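PDB 4IIY: MccF from Escherichia coli, which probably acts as a serine carboxypeptidase of the S66 family, giving self-immunity to the peptide-nucleotide antibiotic microcin C7. Local coordinates for residues A167-F172 and I211-N216. The protein carries 1 engineered substitution. Residues are numbered along the deposited sequence; the frame is centred on the assembly and turned at random.
Sequences ALIPSF and INWNEN. With 1EI (5'-O-(L-alpha-glutamylsulfamoyl)inosine), chain K.
Trp-213 meets Pro-170 and Ile-169 at the far end of its indole, where the loop 211-216 closes on the short helix 168-172 to form part of the nucleotide pocket of this LD-carboxypeptidase (peptidase S66) fold. The join is apolar: every contact across it is carbon to carbon and no hydrogen bond links the segments; it is also small, with 94 Å² buried in all. CB of Pro-170 lies 4.1 Å from CH2 of Trp-213, and Pro-170 CA is 4.0 Å from Trp-213 CZ3; CG2 of Ile-169 stands looser, 4.4 Å from Trp-213 CH2. Both residues approach the benzo end obliquely. The broad surface of the indole is given to the ligand: the hypoxanthine base of the inosine lies flat against one face, with its C5 3.4 Å above the indole plane and over its centre. Overlap runs the length of the ring, from Trp-213 CD1, beside C6 of the base, to CH2, which reaches the ribose O4' at 3.4 Å. With CG anti to the backbone N (chi1 176°), the indole extends from the loop so that its benzo end reaches Pro-170. An alanine in place of Trp-213 is likely to leave the base without the flat aromatic face it lies on, and to open a gap beside Pro-170. Further out, Arg-62 ties the two backbones together, its guanidinium bonding to the carbonyl oxygens of Ile-169, Pro-170 and Trp-213. The side chain of Pro-170 is about 7 Å from those of His-338, a predicted charge-relay residue, and Ala-145, the engineered replacement at the predicted nucleophile position. Behind Pro-170, the helix start is pinned by the Ala-167 N-H, which donates to Ser-171 OG at 3.0 Å with a bent N-H...O angle of 144°.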
ATOM      1  N   ALA B 167     -14.824  -9.640 -13.348  1.00  6.59           N
ATOM      2  CA  ALA B 167     -14.997  -8.327 -13.953  1.00  8.03           C
ATOM      3  C   ALA B 167     -15.096  -8.532 -15.463  1.00  7.17           C
ATOM      4  O   ALA B 167     -14.455  -9.422 -16.032  1.00  7.69           O
ATOM      5  CB  ALA B 167     -13.834  -7.407 -13.595  1.00  7.61           C
ATOM      6  N   LEU B 168     -15.899  -7.710 -16.119  1.00  7.51           N
ATOM      7  CA  LEU B 168     -16.269  -7.950 -17.502  1.00  6.55           C
ATOM      8  C   LEU B 168     -15.072  -8.136 -18.433  1.00  6.03           C
ATOM      9  O   LEU B 168     -15.019  -9.108 -19.199  1.00  7.84           O
ATOM     10  CB  LEU B 168     -17.163  -6.811 -17.974  1.00  7.81           C
ATOM     11  CG  LEU B 168     -17.605  -6.826 -19.440  1.00 10.01           C
ATOM     12  CD1 LEU B 168     -18.423  -8.052 -19.756  1.00 12.34           C
ATOM     13  CD2 LEU B 168     -18.372  -5.540 -19.767  1.00 12.35           C
ATOM     14  N   ILE B 169     -14.120  -7.219 -18.357  1.00  6.39           N
ATOM     15  CA  ILE B 169     -13.014  -7.203 -19.307  1.00  6.91           C
ATOM     16  C   ILE B 169     -11.974  -8.308 -19.048  1.00  6.96           C
ATOM     17  O   ILE B 169     -11.758  -9.169 -19.905  1.00  6.77           O
ATOM     18  CB  ILE B 169     -12.400  -5.781 -19.445  1.00  6.39           C
ATOM     19  CG1 ILE B 169     -13.468  -4.803 -19.954  1.00  6.72           C
ATOM     20  CG2 ILE B 169     -11.176  -5.806 -20.353  1.00  7.54           C
ATOM     21  CD1 ILE B 169     -13.004  -3.353 -20.020  1.00  8.18           C
ATOM     22  N   PRO B 170     -11.336  -8.325 -17.868  1.00  6.57           N
ATOM     23  CA  PRO B 170     -10.327  -9.374 -17.682  1.00  7.60           C
ATOM     24  C   PRO B 170     -10.946 -10.766 -17.616  1.00  7.48           C
ATOM     25  O   PRO B 170     -10.362 -11.717 -18.125  1.00  8.63           O
ATOM     26  CB  PRO B 170      -9.670  -9.006 -16.341  1.00  7.77           C
ATOM     27  CG  PRO B 170     -10.699  -8.198 -15.622  1.00  7.99           C
ATOM     28  CD  PRO B 170     -11.424  -7.428 -16.704  1.00  7.56           C
ATOM     29  N   SER B 171     -12.116 -10.900 -17.006  1.00  7.14           N
ATOM     30  CA  SER B 171     -12.638 -12.239 -16.763  1.00  7.30           C
ATOM     31  C   SER B 171     -13.409 -12.812 -17.947  1.00  7.59           C
ATOM     32  O   SER B 171     -13.191 -13.953 -18.353  1.00  8.84           O
ATOM     33  CB  SER B 171     -13.528 -12.257 -15.517  1.00  8.46           C
ATOM     34  OG  SER B 171     -12.875 -11.678 -14.399  1.00  8.71           O
ATOM     35  N   PHE B 172     -14.342 -12.036 -18.482  1.00  7.35           N
ATOM     36  CA  PHE B 172     -15.182 -12.544 -19.564  1.00  7.45           C
ATOM     37  C   PHE B 172     -14.640 -12.244 -20.958  1.00  7.36           C
ATOM     38  O   PHE B 172     -15.154 -12.777 -21.932  1.00  8.44           O
ATOM     39  CB  PHE B 172     -16.647 -12.118 -19.393  1.00  9.26           C
ATOM     40  CG  PHE B 172     -17.317 -12.783 -18.225  1.00  7.69           C
ATOM     41  CD1 PHE B 172     -17.351 -14.163 -18.139  1.00  8.71           C
ATOM     42  CD2 PHE B 172     -17.880 -12.041 -17.199  1.00  9.07           C
ATOM     43  CE1 PHE B 172     -17.948 -14.794 -17.048  1.00  9.65           C
ATOM     44  CE2 PHE B 172     -18.486 -12.664 -16.126  1.00 10.91           C
ATOM     45  CZ  PHE B 172     -18.516 -14.039 -16.052  1.00 10.76           C
ATOM     46  N   ILE B 211      -0.301 -12.922 -21.630  1.00  9.54           N
ATOM     47  CA  ILE B 211      -0.385 -12.910 -23.087  1.00  8.54           C
ATOM     48  C   ILE B 211      -1.852 -12.943 -23.473  1.00  8.01           C
ATOM     49  O   ILE B 211      -2.730 -13.102 -22.618  1.00  8.69           O
ATOM     50  CB  ILE B 211       0.328 -14.125 -23.730  1.00  9.52           C
ATOM     51  CG1 ILE B 211      -0.360 -15.434 -23.332  1.00  9.54           C
ATOM     52  CG2 ILE B 211       1.824 -14.139 -23.373  1.00 12.72           C
ATOM     53  CD1 ILE B 211       0.107 -16.639 -24.147  1.00 11.94           C
ATOM     54  N   ASN B 212      -2.111 -12.799 -24.765  1.00  7.89           N
ATOM     55  CA  ASN B 212      -3.461 -12.900 -25.305  1.00  7.67           C
ATOM     56  C   ASN B 212      -4.440 -11.906 -24.667  1.00  7.56           C
ATOM     57  O   ASN B 212      -5.580 -12.252 -24.363  1.00  8.62           O
ATOM     58  CB  ASN B 212      -3.990 -14.331 -25.163  1.00  9.06           C
ATOM     59  CG  ASN B 212      -3.074 -15.367 -25.790  1.00  8.26           C
ATOM     60  OD1 ASN B 212      -2.246 -15.046 -26.649  1.00 10.69           O
ATOM     61  ND2 ASN B 212      -3.226 -16.620 -25.367  1.00  9.76           N
ATOM     62  N   TRP B 213      -3.983 -10.679 -24.477  1.00  7.90           N
ATOM     63  CA  TRP B 213      -4.771  -9.694 -23.750  1.00  7.23           C
ATOM     64  C   TRP B 213      -5.864  -9.006 -24.593  1.00  7.35           C
ATOM     65  O   TRP B 213      -7.059  -9.157 -24.305  1.00  9.00           O
ATOM     66  CB  TRP B 213      -3.848  -8.682 -23.059  1.00  9.11           C
ATOM     67  CG  TRP B 213      -4.591  -7.575 -22.360  1.00  8.96           C
ATOM     68  CD1 TRP B 213      -4.587  -6.260 -22.703  1.00  8.72           C
ATOM     69  CD2 TRP B 213      -5.464  -7.691 -21.215  1.00  8.78           C
ATOM     70  NE1 TRP B 213      -5.398  -5.546 -21.856  1.00  8.56           N
ATOM     71  CE2 TRP B 213      -5.953  -6.398 -20.937  1.00  8.26           C
ATOM     72  CE3 TRP B 213      -5.875  -8.756 -20.405  1.00  8.43           C
ATOM     73  CZ2 TRP B 213      -6.828  -6.137 -19.877  1.00  8.48           C
ATOM     74  CZ3 TRP B 213      -6.747  -8.499 -19.356  1.00  8.24           C
ATOM     75  CH2 TRP B 213      -7.211  -7.200 -19.101  1.00  9.09           C
ATOM     76  N   ASN B 214      -5.471  -8.270 -25.633  1.00  6.74           N
ATOM     77  CA  ASN B 214      -6.378  -7.326 -26.291  1.00  7.95           C
ATOM     78  C   ASN B 214      -6.327  -7.396 -27.817  1.00  8.09           C
ATOM     79  O   ASN B 214      -6.298  -6.364 -28.488  1.00 10.20           O
ATOM     80  CB  ASN B 214      -6.076  -5.902 -25.798  1.00  8.14           C
ATOM     81  CG  ASN B 214      -7.060  -4.857 -26.303  1.00  7.77           C
ATOM     82  OD1 ASN B 214      -8.274  -5.065 -26.314  1.00  7.62           O
ATOM     83  ND2 ASN B 214      -6.528  -3.702 -26.685  1.00  9.35           N
ATOM     84  N   GLU B 215      -6.347  -8.607 -28.368  1.00  8.72           N
ATOM     85  CA  GLU B 215      -6.397  -8.770 -29.824  1.00  9.21           C
ATOM     86  C   GLU B 215      -7.460  -9.780 -30.209  1.00  9.44           C
ATOM     87  O   GLU B 215      -7.969 -10.523 -29.360  1.00  9.98           O
ATOM     88  CB  GLU B 215      -5.044  -9.202 -30.386  1.00 11.55           C
ATOM     89  CG  GLU B 215      -3.917  -8.242 -30.080  1.00 13.61           C
ATOM     90  CD  GLU B 215      -2.721  -8.484 -30.967  1.00 24.52           C
ATOM     91  OE1 GLU B 215      -2.918  -9.012 -32.082  1.00 25.87           O
ATOM     92  OE2 GLU B 215      -1.589  -8.153 -30.554  1.00 31.21           O
ATOM     93  N   ASN B 216      -7.796  -9.829 -31.492  1.00  9.01           N
ATOM     94  CA  ASN B 216      -8.834 -10.731 -31.946  1.00  7.91           C
ATOM     95  C   ASN B 216      -8.480 -12.199 -31.731  1.00  9.07           C
ATOM     96  O   ASN B 216      -9.338 -13.003 -31.377  1.00  9.81           O
ATOM     97  CB  ASN B 216      -9.151 -10.483 -33.421  1.00  8.28           C
ATOM     98  CG  ASN B 216     -10.161 -11.463 -33.952  1.00  9.03           C
ATOM     99  OD1 ASN B 216      -9.820 -12.386 -34.689  1.00 11.69           O
ATOM    100  ND2 ASN B 216     -11.409 -11.304 -33.535  1.00 10.05           N
TER
HETATM  101  O6  1EI K 401      -1.876  -5.109 -20.974  0.61 21.67           O
HETATM  102  C6  1EI K 401      -2.166  -6.125 -20.305  0.97 14.41           C
HETATM  103  N1  1EI K 401      -1.674  -7.339 -20.625  0.80 17.38           N
HETATM  104  C2  1EI K 401      -1.980  -8.441 -19.918  0.82 16.17           C
HETATM  105  N3  1EI K 401      -2.793  -8.426 -18.849  0.86 14.71           N
HETATM  106  C5  1EI K 401      -3.065  -6.024 -19.142  1.00 15.41           C
HETATM  107  C4  1EI K 401      -3.349  -7.268 -18.431  1.00 14.27           C
HETATM  108  N7  1EI K 401      -3.754  -5.052 -18.511  0.90 16.92           N
HETATM  109  C8  1EI K 401      -4.420  -5.623 -17.479  0.88 17.65           C
HETATM  110  N9  1EI K 401      -4.169  -6.941 -17.440  0.81 13.46           N
HETATM  111  C1' 1EI K 401      -4.699  -7.902 -16.459  0.93 12.67           C
HETATM  112  O4' 1EI K 401      -5.991  -7.532 -15.998  0.83 13.49           O
HETATM  113  C2' 1EI K 401      -3.804  -7.883 -15.238  0.95 19.21           C
HETATM  114  O2' 1EI K 401      -2.773  -8.862 -15.373  0.83 20.59           O
HETATM  115  C3' 1EI K 401      -4.753  -8.211 -14.107  0.73 19.72           C
HETATM  116  O3' 1EI K 401      -4.593  -9.576 -13.732  0.59 15.04           O
HETATM  117  C4' 1EI K 401      -6.151  -8.030 -14.672  0.94 17.18           C
HETATM  118  C5' 1EI K 401      -6.986  -7.076 -13.829  0.93 14.79           C
HETATM  119  O5' 1EI K 401      -6.408  -5.767 -13.817  0.89 12.04           O
HETATM  120  SBF 1EI K 401      -6.869  -4.775 -12.741  0.79 10.74           S
HETATM  121  OAE 1EI K 401      -6.785  -3.436 -13.282  0.69 11.88           O
HETATM  122  OAF 1EI K 401      -8.219  -5.142 -12.404  0.98 11.32           O
HETATM  123  NAQ 1EI K 401      -5.931  -4.984 -11.527  0.98 13.46           N
HETATM  124  C   1EI K 401      -6.050  -4.421 -10.307  0.69 10.93           C
HETATM  125  O   1EI K 401      -6.926  -3.654  -9.921  0.98 10.43           O
HETATM  126  CA  1EI K 401      -5.009  -4.814  -9.298  0.70 14.51           C
HETATM  127  N   1EI K 401      -3.989  -5.649  -9.908  0.72 18.14           N
HETATM  128  CB  1EI K 401      -4.406  -3.565  -8.665  0.78 20.14           C
HETATM  129  CG  1EI K 401      -4.112  -3.784  -7.184  0.82 22.64           C
HETATM  130  CD  1EI K 401      -2.813  -4.536  -7.005  1.00 18.99           C
HETATM  131  OE1 1EI K 401      -2.346  -5.175  -7.970  0.48 23.66           O
HETATM  132  OE2 1EI K 401      -2.258  -4.486  -5.893  0.75 20.05           O